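PDB 3MQ1: mite allergen Der p 5 from Dermatophagoides pteronyssinus, which is an IgE-binding house dust mite allergen, a small helical protein of otherwise unsettled function that forms homodimers and larger oligomers as its concentration rises. Local coordinates for residues L20-F30 / I42-I50. Residues are numbered along the deposited sequence; the frame is centred on the assembly and turned at random.
Sequences LFYLQEQINHF and IVAEMDTII
Two antiparallel helices of a three-helix bundle meet where Leu23, Gln26 and Phe30 of one helix face Ile42, Glu45, Met46 and Ile49 of the next. The short segments run at 152° to each other with axes 11.4 Å apart, a spacing filled by Leu and Ile side chains and, on one flank, by the extended Gln26 and Glu45. Ile42 lies against the backbone and a CB of the neighbouring helix: its CG1 branch extends beside the backbone N, and CD1 lies 4.0 Å from Phe30 CB and 4.0 Å from the backbone O of Gln26. One turn along, Leu23 turns CG anti to its backbone N, which brings CD1 within 4.0 Å of Met46 CG, the two side chains crossing at about a right angle. Leu23 CD2 and Leu20 CD2 both approach Ile49 CD1, the former at 4.2 Å. This hairpin of helices 4-32 and 36-63 is completed by helix 71-99, whose Glu94 and Arg97 touch Ile27 and whose Glu95 touches Met46. On the polar flank, Gln26 and Glu45 extend towards each other from opposite directions, their amide and carboxylate planes only 18° apart. Gln26 NE2 gives Glu45 OE2 a weak, bent hydrogen bond of 3.3 Å (129° at the hydrogen). Lys41, a turn earlier on the helix of Glu45, forms a salt bridge with that same OE2 and is the stronger partner of Glu45. Residues 20-24 belong to an experimentally mapped conformational IgE-binding epitope, and here Leu20 also packs on Ile9 of the second subunit, while Glu45 packs on Glu73 of that subunit.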
loop_
_atom_site.group_PDB
_atom_site.type_symbol
_atom_site.label_atom_id
_atom_site.label_comp_id
_atom_site.label_asym_id
_atom_site.label_seq_id
_atom_site.Cartn_x
_atom_site.Cartn_y
_atom_site.Cartn_z
ATOM N N LEU B 20 -25.372 -21.147 -0.260
ATOM C CA LEU B 20 -24.816 -20.822 -1.569
ATOM C C LEU B 20 -24.341 -22.071 -2.306
ATOM O O LEU B 20 -24.525 -22.191 -3.517
ATOM C CB LEU B 20 -23.672 -19.816 -1.435
ATOM C CG LEU B 20 -24.069 -18.436 -0.908
ATOM C CD1 LEU B 20 -22.852 -17.530 -0.806
ATOM C CD2 LEU B 20 -25.133 -17.811 -1.795
ATOM N N PHE B 21 -23.728 -22.996 -1.574
ATOM C CA PHE B 21 -23.293 -24.258 -2.159
ATOM C C PHE B 21 -24.494 -25.071 -2.630
ATOM O O PHE B 21 -24.482 -25.640 -3.722
ATOM C CB PHE B 21 -22.466 -25.071 -1.159
ATOM C CG PHE B 21 -21.076 -24.544 -0.951
ATOM C CD1 PHE B 21 -20.093 -24.749 -1.906
ATOM C CD2 PHE B 21 -20.746 -23.854 0.204
ATOM C CE1 PHE B 21 -18.811 -24.268 -1.717
ATOM C CE2 PHE B 21 -19.466 -23.371 0.398
ATOM C CZ PHE B 21 -18.497 -23.579 -0.563
ATOM N N TYR B 22 -25.530 -25.120 -1.799
ATOM C CA TYR B 22 -26.764 -25.812 -2.147
ATOM C C TYR B 22 -27.370 -25.189 -3.397
ATOM O O TYR B 22 -27.971 -25.878 -4.220
ATOM C CB TYR B 22 -27.758 -25.746 -0.986
ATOM C CG TYR B 22 -29.015 -26.560 -1.201
ATOM C CD1 TYR B 22 -29.081 -27.889 -0.804
ATOM C CD2 TYR B 22 -30.137 -25.999 -1.795
ATOM C CE1 TYR B 22 -30.227 -28.637 -0.996
ATOM C CE2 TYR B 22 -31.288 -26.738 -1.990
ATOM C CZ TYR B 22 -31.327 -28.056 -1.589
ATOM O OH TYR B 22 -32.470 -28.796 -1.781
ATOM N N LEU B 23 -27.206 -23.877 -3.529
ATOM C CA LEU B 23 -27.670 -23.158 -4.708
ATOM C C LEU B 23 -26.857 -23.575 -5.927
ATOM O O LEU B 23 -27.410 -23.848 -6.993
ATOM C CB LEU B 23 -27.550 -21.649 -4.493
ATOM C CG LEU B 23 -27.979 -20.754 -5.656
ATOM C CD1 LEU B 23 -29.474 -20.884 -5.906
ATOM C CD2 LEU B 23 -27.604 -19.308 -5.382
ATOM N N GLN B 24 -25.540 -23.619 -5.758
ATOM C CA GLN B 24 -24.635 -24.019 -6.830
ATOM C C GLN B 24 -25.004 -25.394 -7.373
ATOM O O GLN B 24 -24.941 -25.633 -8.579
ATOM C CB GLN B 24 -23.188 -24.020 -6.331
ATOM C CG GLN B 24 -22.174 -24.526 -7.347
ATOM C CD GLN B 24 -22.059 -23.624 -8.561
ATOM O OE1 GLN B 24 -22.557 -22.497 -8.564
ATOM N NE2 GLN B 24 -21.396 -24.116 -9.602
ATOM N N GLU B 25 -25.391 -26.295 -6.477
ATOM C CA GLU B 25 -25.774 -27.646 -6.871
ATOM C C GLU B 25 -27.100 -27.639 -7.622
ATOM O O GLU B 25 -27.287 -28.393 -8.578
ATOM C CB GLU B 25 -25.855 -28.561 -5.647
ATOM C CG GLU B 25 -24.586 -28.581 -4.807
ATOM C CD GLU B 25 -23.362 -28.997 -5.603
ATOM O OE1 GLU B 25 -23.520 -29.716 -6.613
ATOM O OE2 GLU B 25 -22.241 -28.610 -5.215
ATOM N N GLN B 26 -28.019 -26.784 -7.186
ATOM C CA GLN B 26 -29.297 -26.616 -7.869
ATOM C C GLN B 26 -29.070 -26.213 -9.321
ATOM O O GLN B 26 -29.688 -26.761 -10.233
ATOM C CB GLN B 26 -30.148 -25.559 -7.164
ATOM C CG GLN B 26 -30.654 -25.973 -5.792
ATOM C CD GLN B 26 -31.333 -24.835 -5.056
ATOM O OE1 GLN B 26 -30.868 -23.695 -5.091
ATOM N NE2 GLN B 26 -32.436 -25.138 -4.382
ATOM N N ILE B 27 -28.175 -25.250 -9.523
ATOM C CA ILE B 27 -27.840 -24.780 -10.861
ATOM C C ILE B 27 -27.243 -25.906 -11.697
ATOM O O ILE B 27 -27.538 -26.036 -12.885
ATOM C CB ILE B 27 -26.847 -23.603 -10.809
ATOM C CG1 ILE B 27 -27.412 -22.468 -9.952
ATOM C CG2 ILE B 27 -26.527 -23.110 -12.212
ATOM C CD1 ILE B 27 -26.485 -21.278 -9.825
ATOM N N ASN B 28 -26.403 -26.721 -11.066
ATOM C CA ASN B 28 -25.776 -27.852 -11.743
ATOM C C ASN B 28 -26.803 -28.847 -12.271
ATOM O O ASN B 28 -26.890 -29.082 -13.476
ATOM C CB ASN B 28 -24.793 -28.560 -10.808
ATOM C CG ASN B 28 -23.620 -27.681 -10.422
ATOM O OD1 ASN B 28 -23.495 -26.549 -10.891
ATOM N ND2 ASN B 28 -22.749 -28.199 -9.564
ATOM N N HIS B 29 -27.579 -29.428 -11.362
ATOM C CA HIS B 29 -28.607 -30.395 -11.732
ATOM C C HIS B 29 -29.583 -29.812 -12.748
ATOM O O HIS B 29 -30.094 -30.527 -13.612
ATOM C CB HIS B 29 -29.366 -30.875 -10.493
ATOM C CG HIS B 29 -30.558 -31.723 -10.807
ATOM N ND1 HIS B 29 -30.459 -33.060 -11.126
ATOM C CD2 HIS B 29 -31.879 -31.422 -10.851
ATOM C CE1 HIS B 29 -31.666 -33.547 -11.353
ATOM N NE2 HIS B 29 -32.544 -32.575 -11.192
ATOM N N PHE B 30 -29.840 -28.513 -12.639
ATOM C CA PHE B 30 -30.740 -27.833 -13.562
ATOM C C PHE B 30 -30.279 -28.002 -15.005
ATOM O O PHE B 30 -31.079 -28.301 -15.891
ATOM C CB PHE B 30 -30.846 -26.347 -13.213
ATOM C CG PHE B 30 -31.611 -25.539 -14.221
ATOM C CD1 PHE B 30 -32.993 -25.470 -14.172
ATOM C CD2 PHE B 30 -30.946 -24.847 -15.220
ATOM C CE1 PHE B 30 -33.698 -24.728 -15.100
ATOM C CE2 PHE B 30 -31.646 -24.103 -16.151
ATOM C CZ PHE B 30 -33.023 -24.043 -16.091
ATOM N N ILE B 42 -35.390 -21.354 -8.929
ATOM C CA ILE B 42 -34.049 -20.788 -8.838
ATOM C C ILE B 42 -34.081 -19.270 -8.982
ATOM O O ILE B 42 -33.387 -18.554 -8.261
ATOM C CB ILE B 42 -33.113 -21.379 -9.910
ATOM C CG1 ILE B 42 -32.860 -22.862 -9.638
ATOM C CG2 ILE B 42 -31.797 -20.616 -9.950
ATOM C CD1 ILE B 42 -31.942 -23.520 -10.644
ATOM N N VAL B 43 -34.892 -18.786 -9.917
ATOM C CA VAL B 43 -35.031 -17.353 -10.143
ATOM C C VAL B 43 -35.490 -16.647 -8.873
ATOM O O VAL B 43 -34.943 -15.612 -8.493
ATOM C CB VAL B 43 -36.030 -17.054 -11.276
ATOM N N ALA B 44 -36.498 -17.215 -8.218
ATOM C CA ALA B 44 -37.026 -16.649 -6.982
ATOM C C ALA B 44 -36.001 -16.741 -5.854
ATOM O O ALA B 44 -35.881 -15.829 -5.037
ATOM C CB ALA B 44 -38.316 -17.351 -6.586
ATOM N N GLU B 45 -35.265 -17.848 -5.818
ATOM C CA GLU B 45 -34.248 -18.059 -4.795
ATOM C C GLU B 45 -33.122 -17.040 -4.919
ATOM O O GLU B 45 -32.769 -16.370 -3.948
ATOM C CB GLU B 45 -33.682 -19.477 -4.889
ATOM C CG GLU B 45 -34.705 -20.575 -4.651
ATOM C CD GLU B 45 -34.134 -21.960 -4.878
ATOM O OE1 GLU B 45 -32.958 -22.057 -5.289
ATOM O OE2 GLU B 45 -34.857 -22.951 -4.646
ATOM N N MET B 46 -32.562 -16.927 -6.118
ATOM C CA MET B 46 -31.467 -15.998 -6.366
ATOM C C MET B 46 -31.924 -14.553 -6.204
ATOM O O MET B 46 -31.130 -13.677 -5.862
ATOM C CB MET B 46 -30.882 -16.216 -7.763
ATOM C CG MET B 46 -30.362 -17.624 -8.001
ATOM S SD MET B 46 -29.510 -17.800 -9.580
ATOM C CE MET B 46 -28.113 -16.706 -9.331
ATOM N N ASP B 47 -33.207 -14.311 -6.450
ATOM C CA ASP B 47 -33.774 -12.975 -6.316
ATOM C C ASP B 47 -33.829 -12.543 -4.854
ATOM O O ASP B 47 -33.419 -11.435 -4.508
ATOM C CB ASP B 47 -35.174 -12.922 -6.930
ATOM N N THR B 48 -34.342 -13.425 -4.002
ATOM C CA THR B 48 -34.478 -13.128 -2.580
ATOM C C THR B 48 -33.127 -12.800 -1.955
ATOM O O THR B 48 -32.996 -11.829 -1.210
ATOM C CB THR B 48 -35.115 -14.302 -1.817
ATOM O OG1 THR B 48 -36.374 -14.640 -2.415
ATOM C CG2 THR B 48 -35.337 -13.931 -0.358
ATOM N N ILE B 49 -32.125 -13.616 -2.265
ATOM C CA ILE B 49 -30.773 -13.395 -1.768
ATOM C C ILE B 49 -30.263 -12.017 -2.173
ATOM O O ILE B 49 -29.711 -11.284 -1.353
ATOM C CB ILE B 49 -29.800 -14.465 -2.293
ATOM C CG1 ILE B 49 -30.270 -15.861 -1.883
ATOM C CG2 ILE B 49 -28.391 -14.200 -1.782
ATOM C CD1 ILE B 49 -29.363 -16.973 -2.358
ATOM N N ILE B 50 -30.449 -11.671 -3.443
ATOM C CA ILE B 50 -30.031 -10.370 -3.950
ATOM C C ILE B 50 -30.707 -9.245 -3.175
ATOM O O ILE B 50 -30.068 -8.256 -2.812
ATOM C CB ILE B 50 -30.346 -10.215 -5.449
ATOM C CG1 ILE B 50 -29.490 -11.175 -6.277
ATOM C CG2 ILE B 50 -30.110 -8.783 -5.898
ATOM C CD1 ILE B 50 -29.793 -11.141 -7.759
#